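Local atomic coordinates of migration inhibitory factor (Trichinella spiralis, PDB entry 1HFO), a protein that belongs to the macrophage migration inhibitory factor family, small alpha/beta proteins that assemble as trimers. Residues F3-D13 with L79-I89. Numbering follows the deposited sequence.
Sequences FTLNTNIKATD and LFDHLNTKLGI. Unlike the reference sequence in segment 79-89: Thr85 (reference Lys).
Thr7 OG1, which Ile89 CD1 touches across the contact, is held by two backbone groups. It accepts a hydrogen bond from the backbone N-H of Ile9 (N to OG1 3.3 Å, nearly straight at 175°), which makes an ST turn at the end of the strand, and it donates to Ala56 O. Just past the end of the helix, Ile89 puts CD1 3.4 Å from this same OG1, a methyl set against a hydroxyl whose polar needs are met by its two backbone partners. No direct hydrogen bond joins 3-13 to 79-89; what holds them is a row of apolar side chains. The ring of Phe3 meets the helix through CZ, 3.8 Å from Leu83 CD1, and CE1, near Leu79 CD2, both methyls lying oblique to the ring. Next along, Leu5 CD2 touches two tips at once, Leu83 CD2 and Leu87 CD1. This is the helix-on-sheet layer of the MIF fold: helix 69-87 lies over one face of the four-stranded sheet, with helix 18-30 beside it, and its last turns, 79-87, cross strand 3-7 at -47°. Past the strand, Ile9 has CG1 between its backbone N and carbonyl carbon (chi1 65°), which sends CD1 to within 3.8 Å of Leu87 CB, the two side chains crossing at about a right angle. Ile9 CG2 meets Ile89 CG1. At the exposed margin a water donates to Lys86 O at 2.7 Å and, over a longer 3.3 Å, to Asp13 O.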
# COMPACT_ATOMS: atom_id res chain seq x y z
N PHE A 3 9.02 -5.51 2.73
CA PHE A 3 8.22 -5.55 3.94
C PHE A 3 7.88 -4.11 4.18
O PHE A 3 8.76 -3.26 4.36
CB PHE A 3 8.96 -6.09 5.15
CG PHE A 3 8.08 -6.19 6.37
CD1 PHE A 3 7.07 -7.13 6.43
CD2 PHE A 3 8.22 -5.29 7.43
CE1 PHE A 3 6.19 -7.19 7.53
CE2 PHE A 3 7.35 -5.34 8.54
CZ PHE A 3 6.34 -6.30 8.58
N THR A 4 6.59 -3.80 4.17
CA THR A 4 6.13 -2.44 4.38
C THR A 4 5.09 -2.44 5.50
O THR A 4 4.20 -3.30 5.52
CB THR A 4 5.57 -1.88 3.04
OG1 THR A 4 4.95 -0.61 3.26
CG2 THR A 4 4.60 -2.84 2.42
N LEU A 5 5.22 -1.49 6.41
CA LEU A 5 4.34 -1.39 7.57
C LEU A 5 3.85 0.03 7.82
O LEU A 5 4.58 1.01 7.67
CB LEU A 5 5.09 -1.88 8.81
CG LEU A 5 4.32 -2.07 10.12
CD1 LEU A 5 3.43 -3.29 9.98
CD2 LEU A 5 5.31 -2.27 11.29
N ASN A 6 2.58 0.12 8.21
CA ASN A 6 1.98 1.39 8.55
C ASN A 6 1.61 1.30 10.03
O ASN A 6 1.04 0.30 10.48
CB ASN A 6 0.73 1.63 7.70
CG ASN A 6 1.03 1.59 6.22
OD1 ASN A 6 0.87 0.56 5.56
ND2 ASN A 6 1.52 2.71 5.70
N THR A 7 1.95 2.34 10.77
CA THR A 7 1.70 2.32 12.21
C THR A 7 1.37 3.69 12.77
O THR A 7 1.73 4.72 12.19
CB THR A 7 2.94 1.75 12.94
OG1 THR A 7 2.69 1.70 14.35
CG2 THR A 7 4.16 2.62 12.68
N ASN A 8 0.69 3.70 13.92
CA ASN A 8 0.34 4.95 14.57
C ASN A 8 1.38 5.40 15.61
O ASN A 8 1.29 6.51 16.13
CB ASN A 8 -1.04 4.86 15.24
CG ASN A 8 -1.26 3.55 15.99
OD1 ASN A 8 -0.31 2.89 16.41
ND2 ASN A 8 -2.53 3.19 16.19
N ILE A 9 2.37 4.55 15.89
CA ILE A 9 3.38 4.94 16.86
C ILE A 9 4.24 6.08 16.32
O ILE A 9 4.16 6.44 15.15
CB ILE A 9 4.30 3.77 17.26
CG1 ILE A 9 5.13 3.31 16.06
CG2 ILE A 9 3.49 2.63 17.83
CD1 ILE A 9 6.02 2.16 16.38
N LYS A 10 5.07 6.64 17.19
CA LYS A 10 5.92 7.76 16.82
C LYS A 10 7.22 7.31 16.16
O LYS A 10 7.73 6.23 16.45
CB LYS A 10 6.24 8.59 18.07
CG LYS A 10 5.00 9.18 18.75
CD LYS A 10 5.33 9.75 20.13
CE LYS A 10 6.31 10.92 20.04
NZ LYS A 10 5.75 12.03 19.22
N ALA A 11 7.75 8.14 15.28
CA ALA A 11 8.99 7.83 14.57
C ALA A 11 10.13 7.71 15.56
O ALA A 11 11.02 6.86 15.42
CB ALA A 11 9.32 8.91 13.57
N THR A 12 10.09 8.56 16.58
CA THR A 12 11.15 8.53 17.57
C THR A 12 11.09 7.25 18.40
O THR A 12 11.98 6.97 19.20
CB THR A 12 11.07 9.78 18.46
OG1 THR A 12 12.28 9.92 19.20
CG2 THR A 12 9.87 9.69 19.39
N ASP A 13 10.05 6.44 18.18
CA ASP A 13 9.92 5.19 18.91
C ASP A 13 10.35 3.98 18.08
O ASP A 13 10.22 2.83 18.50
CB ASP A 13 8.50 5.03 19.45
CG ASP A 13 8.27 5.87 20.70
OD1 ASP A 13 9.25 6.43 21.26
OD2 ASP A 13 7.11 5.97 21.15
N LEU A 79 7.79 -12.79 12.49
CA LEU A 79 7.61 -11.38 12.21
C LEU A 79 6.88 -10.66 13.34
O LEU A 79 7.23 -9.54 13.69
CB LEU A 79 6.83 -11.19 10.89
CG LEU A 79 7.62 -11.24 9.58
CD1 LEU A 79 8.44 -12.50 9.52
CD2 LEU A 79 6.66 -11.15 8.39
N PHE A 80 5.86 -11.29 13.91
CA PHE A 80 5.13 -10.64 14.99
C PHE A 80 5.97 -10.51 16.25
O PHE A 80 5.91 -9.49 16.93
CB PHE A 80 3.85 -11.39 15.29
CG PHE A 80 2.70 -10.97 14.43
CD1 PHE A 80 2.61 -11.37 13.11
CD2 PHE A 80 1.71 -10.14 14.94
CE1 PHE A 80 1.54 -10.95 12.29
CE2 PHE A 80 0.65 -9.71 14.15
CZ PHE A 80 0.57 -10.12 12.81
N ASP A 81 6.76 -11.53 16.55
CA ASP A 81 7.64 -11.48 17.71
C ASP A 81 8.62 -10.32 17.51
O ASP A 81 8.82 -9.48 18.39
CB ASP A 81 8.40 -12.80 17.86
CG ASP A 81 9.61 -12.68 18.79
OD1 ASP A 81 9.43 -12.25 19.95
OD2 ASP A 81 10.73 -13.01 18.35
N HIS A 82 9.18 -10.24 16.31
CA HIS A 82 10.12 -9.18 15.98
C HIS A 82 9.51 -7.78 16.12
O HIS A 82 10.08 -6.90 16.77
CB HIS A 82 10.65 -9.40 14.56
CG HIS A 82 11.57 -8.32 14.09
ND1 HIS A 82 12.84 -8.15 14.61
CD2 HIS A 82 11.39 -7.31 13.21
CE1 HIS A 82 13.39 -7.08 14.07
NE2 HIS A 82 12.53 -6.55 13.21
N LEU A 83 8.34 -7.56 15.52
CA LEU A 83 7.71 -6.26 15.60
C LEU A 83 7.28 -5.87 17.04
O LEU A 83 7.42 -4.72 17.45
CB LEU A 83 6.51 -6.23 14.64
CG LEU A 83 6.93 -6.42 13.17
CD1 LEU A 83 5.68 -6.63 12.30
CD2 LEU A 83 7.70 -5.19 12.69
N ASN A 84 6.75 -6.84 17.78
CA ASN A 84 6.34 -6.59 19.16
C ASN A 84 7.58 -6.17 19.97
O ASN A 84 7.54 -5.23 20.75
CB ASN A 84 5.73 -7.87 19.75
CG ASN A 84 5.40 -7.73 21.21
OD1 ASN A 84 5.77 -8.59 22.02
ND2 ASN A 84 4.69 -6.67 21.57
N THR A 85 8.70 -6.86 19.74
CA THR A 85 9.93 -6.54 20.45
C THR A 85 10.54 -5.18 20.12
O THR A 85 11.00 -4.47 21.01
CB THR A 85 10.99 -7.63 20.20
OG1 THR A 85 10.50 -8.89 20.70
CG2 THR A 85 12.31 -7.28 20.89
N LYS A 86 10.54 -4.81 18.84
CA LYS A 86 11.14 -3.55 18.41
C LYS A 86 10.28 -2.30 18.50
O LYS A 86 10.78 -1.20 18.73
CB LYS A 86 11.65 -3.67 16.97
CG LYS A 86 12.71 -4.72 16.77
CD LYS A 86 14.00 -4.41 17.54
CE LYS A 86 15.00 -5.53 17.35
NZ LYS A 86 16.26 -5.27 18.13
N LEU A 87 8.97 -2.46 18.30
CA LEU A 87 8.06 -1.34 18.33
C LEU A 87 7.14 -1.35 19.53
O LEU A 87 6.47 -0.35 19.81
CB LEU A 87 7.23 -1.33 17.05
CG LEU A 87 8.08 -1.53 15.78
CD1 LEU A 87 7.18 -1.42 14.57
CD2 LEU A 87 9.19 -0.49 15.70
N GLY A 88 7.09 -2.48 20.23
CA GLY A 88 6.25 -2.59 21.41
C GLY A 88 4.76 -2.73 21.13
O GLY A 88 3.95 -2.62 22.05
N ILE A 89 4.41 -2.99 19.88
CA ILE A 89 3.00 -3.12 19.51
C ILE A 89 2.46 -4.52 19.83
O ILE A 89 3.10 -5.52 19.53
CB ILE A 89 2.78 -2.87 17.99
CG1 ILE A 89 3.35 -1.50 17.59
CG2 ILE A 89 1.29 -2.89 17.67
CD1 ILE A 89 3.23 -1.22 16.07
O HOH W 1 10.08 0.43 20.74